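Local coordinates for protein 2-hydroxyisobutyryl-CoA synthetase (Aquincola tertiaricarbonis, PDB 6HDY) that belongs to the ANL superfamily of AMP-binding enzymes, which pair a large N-terminal domain with a smaller, mobile C-terminal one, at residues E120-H125 / A142-I147; T221-I226 / F465-V470; A255-V260 / I386-N391. All coordinates share one frame; numbering follows the deposited sequence.

Contact 1 (E120-H125 / A142-I147)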
loop_
_atom_site.group_PDB
_atom_site.type_symbol
_atom_site.label_atom_id
_atom_site.label_comp_id
_atom_site.label_asym_id
_atom_site.label_seq_id
_atom_site.Cartn_x
_atom_site.Cartn_y
_atom_site.Cartn_z
ATOM N N GLU A 120 17.233 10.453 11.209
ATOM C CA GLU A 120 15.971 11.180 11.154
ATOM C C GLU A 120 15.000 10.566 10.102
ATOM O O GLU A 120 13.782 10.774 10.217
ATOM C CB GLU A 120 16.245 12.692 10.957
ATOM C CG GLU A 120 15.106 13.573 10.439
ATOM C CD GLU A 120 13.987 14.019 11.367
ATOM O OE1 GLU A 120 14.023 13.692 12.577
ATOM O OE2 GLU A 120 13.077 14.725 10.873
ATOM N N ILE A 121 15.530 9.803 9.105
ATOM C CA ILE A 121 14.711 9.230 8.013
ATOM C C ILE A 121 13.645 8.271 8.558
ATOM O O ILE A 121 13.942 7.330 9.317
ATOM C CB ILE A 121 15.554 8.621 6.861
ATOM C CG1 ILE A 121 16.416 9.724 6.200
ATOM C CG2 ILE A 121 14.654 7.945 5.792
ATOM C CD1 ILE A 121 17.779 9.267 5.899
ATOM N N PHE A 122 12.403 8.597 8.216
ATOM C CA PHE A 122 11.184 7.923 8.634
ATOM C C PHE A 122 10.634 6.960 7.576
ATOM O O PHE A 122 10.248 5.850 7.917
ATOM C CB PHE A 122 10.123 8.991 8.981
ATOM C CG PHE A 122 8.771 8.518 9.460
ATOM C CD1 PHE A 122 8.632 7.879 10.690
ATOM C CD2 PHE A 122 7.638 8.719 8.692
ATOM C CE1 PHE A 122 7.376 7.463 11.145
ATOM C CE2 PHE A 122 6.378 8.298 9.145
ATOM C CZ PHE A 122 6.254 7.715 10.392
ATOM N N HIS A 123 10.540 7.411 6.321
ATOM C CA HIS A 123 9.988 6.631 5.215
ATOM C C HIS A 123 10.878 6.689 4.006
ATOM O O HIS A 123 11.494 7.725 3.738
ATOM C CB HIS A 123 8.635 7.185 4.827
ATOM C CG HIS A 123 7.456 6.451 5.369
ATOM N ND1 HIS A 123 6.368 6.183 4.581
ATOM C CD2 HIS A 123 7.199 6.026 6.624
ATOM C CE1 HIS A 123 5.469 5.641 5.379
ATOM N NE2 HIS A 123 5.937 5.510 6.611
ATOM N N VAL A 124 10.958 5.556 3.291
ATOM C CA VAL A 124 11.704 5.397 2.046
ATOM C C VAL A 124 10.704 5.131 0.933
ATOM O O VAL A 124 9.916 4.198 1.020
ATOM C CB VAL A 124 12.839 4.342 2.096
ATOM C CG1 VAL A 124 13.547 4.226 0.745
ATOM C CG2 VAL A 124 13.844 4.665 3.204
ATOM N N HIS A 125 10.693 6.006 -0.077
ATOM C CA HIS A 125 9.845 5.900 -1.261
ATOM C C HIS A 125 10.703 6.236 -2.452
ATOM O O HIS A 125 11.912 6.290 -2.327
ATOM C CB HIS A 125 8.646 6.851 -1.152
ATOM C CG HIS A 125 7.707 6.501 -0.046
ATOM N ND1 HIS A 125 6.738 5.524 -0.206
ATOM C CD2 HIS A 125 7.625 7.006 1.209
ATOM C CE1 HIS A 125 6.121 5.449 0.960
ATOM N NE2 HIS A 125 6.602 6.341 1.833
ATOM N N ALA A 142 9.674 14.630 10.863
ATOM C CA ALA A 142 9.122 15.983 10.905
ATOM C C ALA A 142 8.510 16.372 9.587
ATOM O O ALA A 142 7.407 16.922 9.592
ATOM C CB ALA A 142 10.194 16.980 11.351
ATOM N N ASP A 143 9.137 15.995 8.449
ATOM C CA ASP A 143 8.551 16.268 7.111
ATOM C C ASP A 143 7.266 15.494 6.851
ATOM O O ASP A 143 6.348 16.051 6.286
ATOM C CB ASP A 143 9.554 16.017 5.981
ATOM C CG ASP A 143 10.595 17.097 5.870
ATOM O OD1 ASP A 143 10.580 18.022 6.700
ATOM O OD2 ASP A 143 11.418 17.024 4.963
ATOM N N TRP A 144 7.191 14.238 7.282
ATOM C CA TRP A 144 5.995 13.397 7.134
ATOM C C TRP A 144 4.811 14.098 7.847
ATOM O O TRP A 144 3.710 14.195 7.291
ATOM C CB TRP A 144 6.258 11.955 7.696
ATOM C CG TRP A 144 5.258 10.970 7.164
ATOM C CD1 TRP A 144 4.027 10.703 7.687
ATOM C CD2 TRP A 144 5.301 10.316 5.881
ATOM N NE1 TRP A 144 3.326 9.862 6.845
ATOM C CE2 TRP A 144 4.093 9.595 5.737
ATOM C CE3 TRP A 144 6.247 10.264 4.840
ATOM C CZ2 TRP A 144 3.808 8.820 4.593
ATOM C CZ3 TRP A 144 5.982 9.463 3.724
ATOM C CH2 TRP A 144 4.774 8.757 3.609
ATOM N N ARG A 145 5.065 14.616 9.072
ATOM C CA ARG A 145 4.083 15.409 9.836
ATOM C C ARG A 145 3.735 16.713 9.097
ATOM O O ARG A 145 2.556 17.035 8.983
ATOM C CB ARG A 145 4.533 15.679 11.294
ATOM C CG ARG A 145 4.673 14.424 12.200
ATOM C CD ARG A 145 3.674 13.286 11.938
ATOM N NE ARG A 145 2.260 13.685 11.998
ATOM C CZ ARG A 145 1.271 13.016 11.408
ATOM N NH1 ARG A 145 1.529 11.926 10.707
ATOM N NH2 ARG A 145 0.014 13.428 11.527
ATOM N N ALA A 146 4.741 17.413 8.533
ATOM C CA ALA A 146 4.507 18.641 7.748
ATOM C C ALA A 146 3.607 18.337 6.515
ATOM O O ALA A 146 2.694 19.105 6.216
ATOM C CB ALA A 146 5.833 19.259 7.305
ATOM N N ILE A 147 3.827 17.189 5.862
ATOM C CA ILE A 147 3.039 16.732 4.701
ATOM C C ILE A 147 1.588 16.379 5.115
ATOM O O ILE A 147 0.646 16.781 4.432
ATOM C CB ILE A 147 3.749 15.522 3.991
ATOM C CG1 ILE A 147 5.106 15.950 3.387
ATOM C CG2 ILE A 147 2.812 14.881 2.920
ATOM C CD1 ILE A 147 6.094 14.797 2.991
HETATM O O HOH W 1 11.888 15.758 8.460
#

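Contact 2 (T221-I226 / F465-V470). With 8LQ ([[(2~{R},3~{S},4~{R},5~{R})-5-(6-aminopurin-9-yl)-3,4-bis(oxidanyl)oxolan-2-yl]methoxy-oxidanyl-phosphoryl] (3~{S})-3-oxidanylbutanoate), chain C.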
loop_
_atom_site.group_PDB
_atom_site.type_symbol
_atom_site.label_atom_id
_atom_site.label_comp_id
_atom_site.label_asym_id
_atom_site.label_seq_id
_atom_site.Cartn_x
_atom_site.Cartn_y
_atom_site.Cartn_z
ATOM N N THR A 221 -6.103 8.339 -9.600
ATOM C CA THR A 221 -5.847 9.027 -10.880
ATOM C C THR A 221 -7.166 9.239 -11.614
ATOM O O THR A 221 -8.085 8.419 -11.441
ATOM C CB THR A 221 -4.852 8.276 -11.801
ATOM O OG1 THR A 221 -5.399 7.009 -12.196
ATOM C CG2 THR A 221 -3.430 8.143 -11.194
ATOM N N PRO A 222 -7.292 10.310 -12.448
ATOM C CA PRO A 222 -8.539 10.487 -13.224
ATOM C C PRO A 222 -8.842 9.287 -14.120
ATOM O O PRO A 222 -10.008 8.973 -14.311
ATOM C CB PRO A 222 -8.289 11.768 -14.033
ATOM C CG PRO A 222 -7.119 12.438 -13.376
ATOM C CD PRO A 222 -6.298 11.352 -12.780
ATOM N N SER A 223 -7.785 8.597 -14.631
ATOM C CA SER A 223 -7.869 7.381 -15.460
ATOM C C SER A 223 -8.521 6.251 -14.680
ATOM O O SER A 223 -9.391 5.573 -15.222
ATOM C CB SER A 223 -6.481 6.917 -15.900
ATOM O OG SER A 223 -5.953 7.800 -16.866
ATOM N N TYR A 224 -8.078 6.029 -13.431
ATOM C CA TYR A 224 -8.644 4.976 -12.596
ATOM C C TYR A 224 -10.125 5.166 -12.326
ATOM O O TYR A 224 -10.874 4.197 -12.435
ATOM C CB TYR A 224 -7.879 4.766 -11.285
ATOM C CG TYR A 224 -8.310 3.492 -10.590
ATOM C CD1 TYR A 224 -8.646 2.353 -11.323
ATOM C CD2 TYR A 224 -8.359 3.410 -9.208
ATOM C CE1 TYR A 224 -9.008 1.167 -10.692
ATOM C CE2 TYR A 224 -8.748 2.234 -8.567
ATOM C CZ TYR A 224 -9.067 1.115 -9.314
ATOM O OH TYR A 224 -9.435 -0.053 -8.700
ATOM N N ALA A 225 -10.552 6.392 -11.984
ATOM C CA ALA A 225 -11.967 6.695 -11.772
ATOM C C ALA A 225 -12.831 6.266 -13.014
ATOM O O ALA A 225 -13.859 5.617 -12.846
ATOM C CB ALA A 225 -12.127 8.173 -11.501
ATOM N N ILE A 226 -12.360 6.552 -14.239
ATOM C CA ILE A 226 -13.052 6.152 -15.462
ATOM C C ILE A 226 -13.115 4.624 -15.550
ATOM O O ILE A 226 -14.203 4.081 -15.777
ATOM C CB ILE A 226 -12.476 6.825 -16.759
ATOM C CG1 ILE A 226 -12.888 8.311 -16.833
ATOM C CG2 ILE A 226 -12.957 6.105 -18.050
ATOM C CD1 ILE A 226 -11.790 9.206 -17.262
ATOM N N PHE A 465 -3.487 3.423 -12.713
ATOM C CA PHE A 465 -2.391 4.378 -12.570
ATOM C C PHE A 465 -2.475 5.477 -13.656
ATOM O O PHE A 465 -3.573 5.981 -13.893
ATOM C CB PHE A 465 -1.019 3.667 -12.529
ATOM C CG PHE A 465 0.108 4.493 -11.932
ATOM C CD1 PHE A 465 -0.059 5.158 -10.721
ATOM C CD2 PHE A 465 1.335 4.599 -12.580
ATOM C CE1 PHE A 465 0.978 5.920 -10.173
ATOM C CE2 PHE A 465 2.362 5.393 -12.050
ATOM C CZ PHE A 465 2.183 6.027 -10.835
ATOM N N LYS A 466 -1.343 5.873 -14.269
ATOM C CA LYS A 466 -1.300 6.938 -15.262
ATOM C C LYS A 466 -1.470 6.384 -16.668
ATOM O O LYS A 466 -0.805 5.417 -17.045
ATOM C CB LYS A 466 0.019 7.731 -15.161
ATOM C CG LYS A 466 0.346 8.223 -13.755
ATOM C CD LYS A 466 1.716 8.911 -13.688
ATOM C CE LYS A 466 2.029 9.350 -12.260
ATOM N NZ LYS A 466 3.159 10.317 -12.219
ATOM N N ALA A 467 -2.345 7.006 -17.445
ATOM C CA ALA A 467 -2.597 6.596 -18.820
ATOM C C ALA A 467 -1.414 6.968 -19.754
ATOM O O ALA A 467 -1.046 8.142 -19.861
ATOM C CB ALA A 467 -3.893 7.217 -19.319
ATOM N N ARG A 468 -0.815 5.954 -20.407
ATOM C CA ARG A 468 0.292 6.144 -21.359
ATOM C C ARG A 468 -0.290 5.884 -22.751
ATOM O O ARG A 468 -0.320 4.740 -23.223
ATOM C CB ARG A 468 1.495 5.224 -21.046
ATOM C CG ARG A 468 1.871 5.068 -19.558
ATOM C CD ARG A 468 2.570 6.276 -18.948
ATOM N NE ARG A 468 3.108 5.960 -17.619
ATOM C CZ ARG A 468 3.520 6.859 -16.727
ATOM N NH1 ARG A 468 3.446 8.158 -16.997
ATOM N NH2 ARG A 468 3.999 6.468 -15.553
ATOM N N ARG A 469 -0.836 6.941 -23.364
ATOM C CA ARG A 469 -1.550 6.824 -24.647
ATOM C C ARG A 469 -0.686 7.056 -25.878
ATOM O O ARG A 469 -1.127 6.747 -26.982
ATOM C CB ARG A 469 -2.801 7.724 -24.679
ATOM C CG ARG A 469 -3.852 7.212 -23.709
ATOM C CD ARG A 469 -5.191 7.893 -23.853
ATOM N NE ARG A 469 -6.141 7.326 -22.893
ATOM C CZ ARG A 469 -6.487 7.896 -21.747
ATOM N NH1 ARG A 469 -6.009 9.090 -21.419
ATOM N NH2 ARG A 469 -7.327 7.287 -20.925
ATOM N N VAL A 470 0.549 7.554 -25.701
ATOM C CA VAL A 470 1.428 7.785 -26.842
ATOM C C VAL A 470 2.357 6.597 -27.069
ATOM O O VAL A 470 3.036 6.151 -26.140
ATOM C CB VAL A 470 2.168 9.137 -26.766
ATOM C CG1 VAL A 470 3.143 9.290 -27.929
ATOM C CG2 VAL A 470 1.177 10.290 -26.758
HETATM N N9 8LQ C . 0.990 15.423 -12.865
HETATM C C8 8LQ C . 0.820 15.154 -11.561
HETATM N N7 8LQ C . -0.320 15.703 -11.156
HETATM C C5 8LQ C . -0.858 16.343 -12.208
HETATM C C6 8LQ C . -2.014 17.018 -12.392
HETATM N N6 8LQ C . -2.820 17.180 -11.353
HETATM N N1 8LQ C . -2.343 17.555 -13.583
HETATM C C2 8LQ C . -1.503 17.392 -14.687
HETATM N N3 8LQ C . -0.357 16.633 -14.495
HETATM C C4 8LQ C . -0.044 16.158 -13.267
HETATM C CAA 8LQ C . 2.704 12.214 -6.256
HETATM C CAZ 8LQ C . 1.584 12.973 -7.016
HETATM O OAE 8LQ C . 0.582 12.052 -7.437
HETATM C CAL 8LQ C . 2.114 13.721 -8.255
HETATM C CAS 8LQ C . 2.851 12.759 -9.197
HETATM O OAC 8LQ C . 2.214 12.017 -9.938
HETATM O OAQ 8LQ C . 4.228 12.749 -9.070
HETATM P PBC 8LQ C . 5.195 12.052 -10.137
HETATM O OAH 8LQ C . 4.837 10.507 -10.049
HETATM O OAD 8LQ C . 6.624 12.323 -9.896
HETATM O "O5'" 8LQ C . 4.756 12.669 -11.523
HETATM C "C5'" 8LQ C . 4.736 14.092 -11.613
HETATM C "C4'" 8LQ C . 4.262 14.504 -12.983
HETATM O "O4'" 8LQ C . 2.926 13.978 -13.207
HETATM C "C3'" 8LQ C . 4.114 15.965 -12.969
HETATM O "O3'" 8LQ C . 5.384 16.604 -13.282
HETATM C "C2'" 8LQ C . 3.068 16.161 -14.068
HETATM O "O2'" 8LQ C . 3.654 15.975 -15.417
HETATM C "C1'" 8LQ C . 2.119 15.023 -13.768
#

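Contact 3 (A255-V260 / I386-N391)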
loop_
_atom_site.group_PDB
_atom_site.type_symbol
_atom_site.label_atom_id
_atom_site.label_comp_id
_atom_site.label_asym_id
_atom_site.label_seq_id
_atom_site.Cartn_x
_atom_site.Cartn_y
_atom_site.Cartn_z
ATOM N N ALA A 255 -8.520 15.899 -14.425
ATOM C CA ALA A 255 -9.365 16.617 -13.476
ATOM C C ALA A 255 -9.613 18.093 -13.838
ATOM O O ALA A 255 -10.538 18.708 -13.300
ATOM C CB ALA A 255 -8.811 16.477 -12.077
ATOM N N SER A 256 -8.844 18.638 -14.782
ATOM C CA SER A 256 -9.079 19.986 -15.323
ATOM C C SER A 256 -9.238 19.918 -16.846
ATOM O O SER A 256 -9.135 20.928 -17.544
ATOM C CB SER A 256 -7.992 20.961 -14.886
ATOM O OG SER A 256 -8.204 21.263 -13.516
ATOM N N VAL A 257 -9.508 18.705 -17.347
ATOM C CA VAL A 257 -9.717 18.441 -18.771
ATOM C C VAL A 257 -11.238 18.403 -19.037
ATOM O O VAL A 257 -11.942 17.577 -18.451
ATOM C CB VAL A 257 -8.924 17.197 -19.272
ATOM C CG1 VAL A 257 -9.339 16.788 -20.674
ATOM C CG2 VAL A 257 -7.423 17.458 -19.222
ATOM N N PRO A 258 -11.731 19.358 -19.863
ATOM C CA PRO A 258 -13.186 19.506 -20.124
ATOM C C PRO A 258 -14.088 18.246 -20.130
ATOM O O PRO A 258 -14.867 18.071 -19.171
ATOM C CB PRO A 258 -13.199 20.195 -21.479
ATOM C CG PRO A 258 -12.012 21.096 -21.413
ATOM C CD PRO A 258 -10.968 20.408 -20.569
ATOM N N GLY A 259 -14.004 17.413 -21.182
ATOM C CA GLY A 259 -14.803 16.192 -21.321
ATOM C C GLY A 259 -14.509 15.070 -20.338
ATOM O O GLY A 259 -15.363 14.215 -20.095
ATOM N N VAL A 260 -13.286 15.049 -19.779
ATOM C CA VAL A 260 -12.858 14.046 -18.799
ATOM C C VAL A 260 -13.510 14.369 -17.451
ATOM O O VAL A 260 -14.131 13.482 -16.859
ATOM C CB VAL A 260 -11.304 13.894 -18.715
ATOM C CG1 VAL A 260 -10.896 12.908 -17.624
ATOM C CG2 VAL A 260 -10.721 13.460 -20.058
ATOM N N ILE A 386 -5.938 15.955 -27.381
ATOM C CA ILE A 386 -6.572 14.846 -28.104
ATOM C C ILE A 386 -7.571 14.138 -27.184
ATOM O O ILE A 386 -8.703 13.875 -27.595
ATOM C CB ILE A 386 -5.504 13.890 -28.702
ATOM C CG1 ILE A 386 -4.751 14.589 -29.856
ATOM C CG2 ILE A 386 -6.110 12.539 -29.149
ATOM C CD1 ILE A 386 -3.363 14.097 -30.091
ATOM N N ASP A 387 -7.147 13.857 -25.928
ATOM C CA ASP A 387 -7.975 13.232 -24.904
ATOM C C ASP A 387 -9.217 14.078 -24.660
ATOM O O ASP A 387 -10.308 13.524 -24.632
ATOM C CB ASP A 387 -7.176 13.065 -23.596
ATOM C CG ASP A 387 -7.852 12.208 -22.548
ATOM O OD1 ASP A 387 -8.447 11.176 -22.921
ATOM O OD2 ASP A 387 -7.743 12.541 -21.349
ATOM N N ALA A 388 -9.057 15.422 -24.528
ATOM C CA ALA A 388 -10.136 16.379 -24.310
ATOM C C ALA A 388 -11.150 16.396 -25.460
ATOM O O ALA A 388 -12.354 16.356 -25.197
ATOM C CB ALA A 388 -9.573 17.777 -24.096
ATOM N N ALA A 389 -10.665 16.437 -26.727
ATOM C CA ALA A 389 -11.530 16.497 -27.909
ATOM C C ALA A 389 -12.354 15.223 -28.059
ATOM O O ALA A 389 -13.558 15.313 -28.305
ATOM C CB ALA A 389 -10.704 16.748 -29.160
ATOM N N LEU A 390 -11.724 14.048 -27.850
ATOM C CA LEU A 390 -12.410 12.759 -27.955
ATOM C C LEU A 390 -13.468 12.524 -26.874
ATOM O O LEU A 390 -14.543 12.003 -27.186
ATOM C CB LEU A 390 -11.417 11.595 -27.967
ATOM C CG LEU A 390 -10.539 11.418 -29.198
ATOM C CD1 LEU A 390 -9.664 10.245 -29.012
ATOM C CD2 LEU A 390 -11.368 11.189 -30.470
ATOM N N ASN A 391 -13.165 12.918 -25.611
ATOM C CA ASN A 391 -14.049 12.742 -24.463
ATOM C C ASN A 391 -15.294 13.619 -24.540
ATOM O O ASN A 391 -16.256 13.369 -23.820
ATOM C CB ASN A 391 -13.291 12.923 -23.116
ATOM C CG ASN A 391 -12.587 11.665 -22.665
ATOM O OD1 ASN A 391 -13.168 10.808 -21.983
ATOM N ND2 ASN A 391 -11.335 11.486 -23.084
#

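Contact 1 (E120-H125 / A142-I147)
Trp144, in the first turn of helix 141-157, lays one face of its indole against Phe122 and His123 of strand 121-126. Its CB starts beside Phe122 CD2. CG lies 3.5 Å from Phe122 CE2, which stands over the pyrrole part of the indole, and CD1 stays under the same phenyl corner. The two planes are oblique, at 56°. Further out, CE3 and CZ3 pass beneath CB and CG of His123. At the tip, CH2 approaches His123 ND1 at 3.2 Å and His125 NE2 at 3.5 Å, the latter imidazole meeting the indole rim to rim. CG of Trp144 is anti to its own backbone N (chi1 -161°), which swings the indole off the helix along the strand. The two imidazoles are tied by a hydrogen bond of 2.8 Å between His123 ND1 and His125 NE2; with Phe122 and Trp144 they form an aromatic cluster. Phe122 and His123 both face Ile139 in a classic beta bulge, and both point at the helix. At the helix start, Glu120 OE2 accepts a weak bond from Ala142 N (3.4 Å), and a water joins OE2 to Asp143 N. Ile139 of strand 136-140 touches the indole, helix 176-187 adds Trp179 and Ala183, and Glu186 of the second subunit binds His123 NE2.

Contact 2 (T221-I226 / F465-V470)
The loop 465-470 runs past the start of helix 222-234, with CA of Thr221 6.0 Å from CA of Phe465 and CA of Ser223 6.3 Å from CA of Ala467. Thr221 is the N-cap of that helix and also grips the loop, so a capping motif of the large domain is joined to the C-terminal domain. Its hydroxyl sits between backbone N and carbonyl carbon (chi1 64°), where OG1 accepts from Tyr224 N at 3.1 Å and donates to Phe465 O at 2.7 Å. The donor stands above the Phe465 carbonyl plane, 36° out of it, and the methyl CG2 rests against the same oxygen. Two residues on, Ser223 OG touches Ala467 CB at 3.3 Å. Glu252 bridges the two segments, taking bonds from Ser223 OG and Ala467 N. Ala467 CB also lies over one face of the Arg469 guanidinium, whose main partner is Glu399. With its backbone carbonyl held by Thr221, Phe465 sets its ring edge-to-face with Tyr175. Lys466 crosses that ring with CG over its centre and continues fully extended into the ligand pocket, consistent with the C-terminal-domain lysine of ANL enzymes. There NZ donates to the phosphate oxygen OAH of 8LQ at 2.7 Å and to its acyl carbonyl oxygen OAC at 3.0 Å.

Contact 3 (A255-V260 / I386-N391)
This is a close van der Waals contact between two domains, in which the first turn of helix 258-268 meets the C-terminal end of helix 383-391. Gly259 and Asn391 come nearest, their CA atoms 4.7 Å apart. Such proximity is possible because Gly259 presents bare backbone here, and Asn391 CB packs on its carbonyl carbon at 3.7 Å. Next to it, the CG2 branch of Val260, anti to its carbonyl carbon, enters the angle between two polar groups, 3.4 Å from Asp387 OD2 and 3.7 Å from Asn391 ND2. Beside Val260, Val257 turns CG1 onto the methyl of Ala388, 3.6 Å from CB. In this model of an ANL-family protein the contact sets the large N-terminal domain, through the loop and helix after strand 246-249, against the small alpha/beta C-terminal domain. There the helix packs Ile386 and Leu390 on strands 399-403 and 413-419, and Ala389 on helix 428-446. One hydrogen bond fixes the amide of Asn391 where it meets Val260. ND2 donates to Asp387 O one turn back at 2.8 Å, almost straight at 172°, with the oxygen in the amide plane. Backbone N of Asn391 reaches the same oxygen at 3.1 Å from the opposite face of its carbonyl plane, so two bonds from one residue grip it. The carbonyl oxygen of Asn391 accepts from Arg263 NE, farther along helix 258-268.

How the contacts relate
Contact 1 lies within the large domain, about 35 Å from contact 3 between centres and across the chain's centre from it, with its aromatic residues near the second subunit. Contacts 2 and 3 both join the large domain to the C-terminal one; their centres are about 12 Å apart and they touch, through Ile226 on Val260 and a long, weak ion pair from Arg469 to Asp387. Contact 2 is a surface contact joined by one direct hydrogen bond and by Glu252, and it reaches the bound ligand. Contact 3 is partly buried and meets mainly through apolar atoms, whereas contact 1, also partly buried, is built on flat rings. Helix 258-268 belongs to contact 3 and also backs helix 222-234 of contact 2.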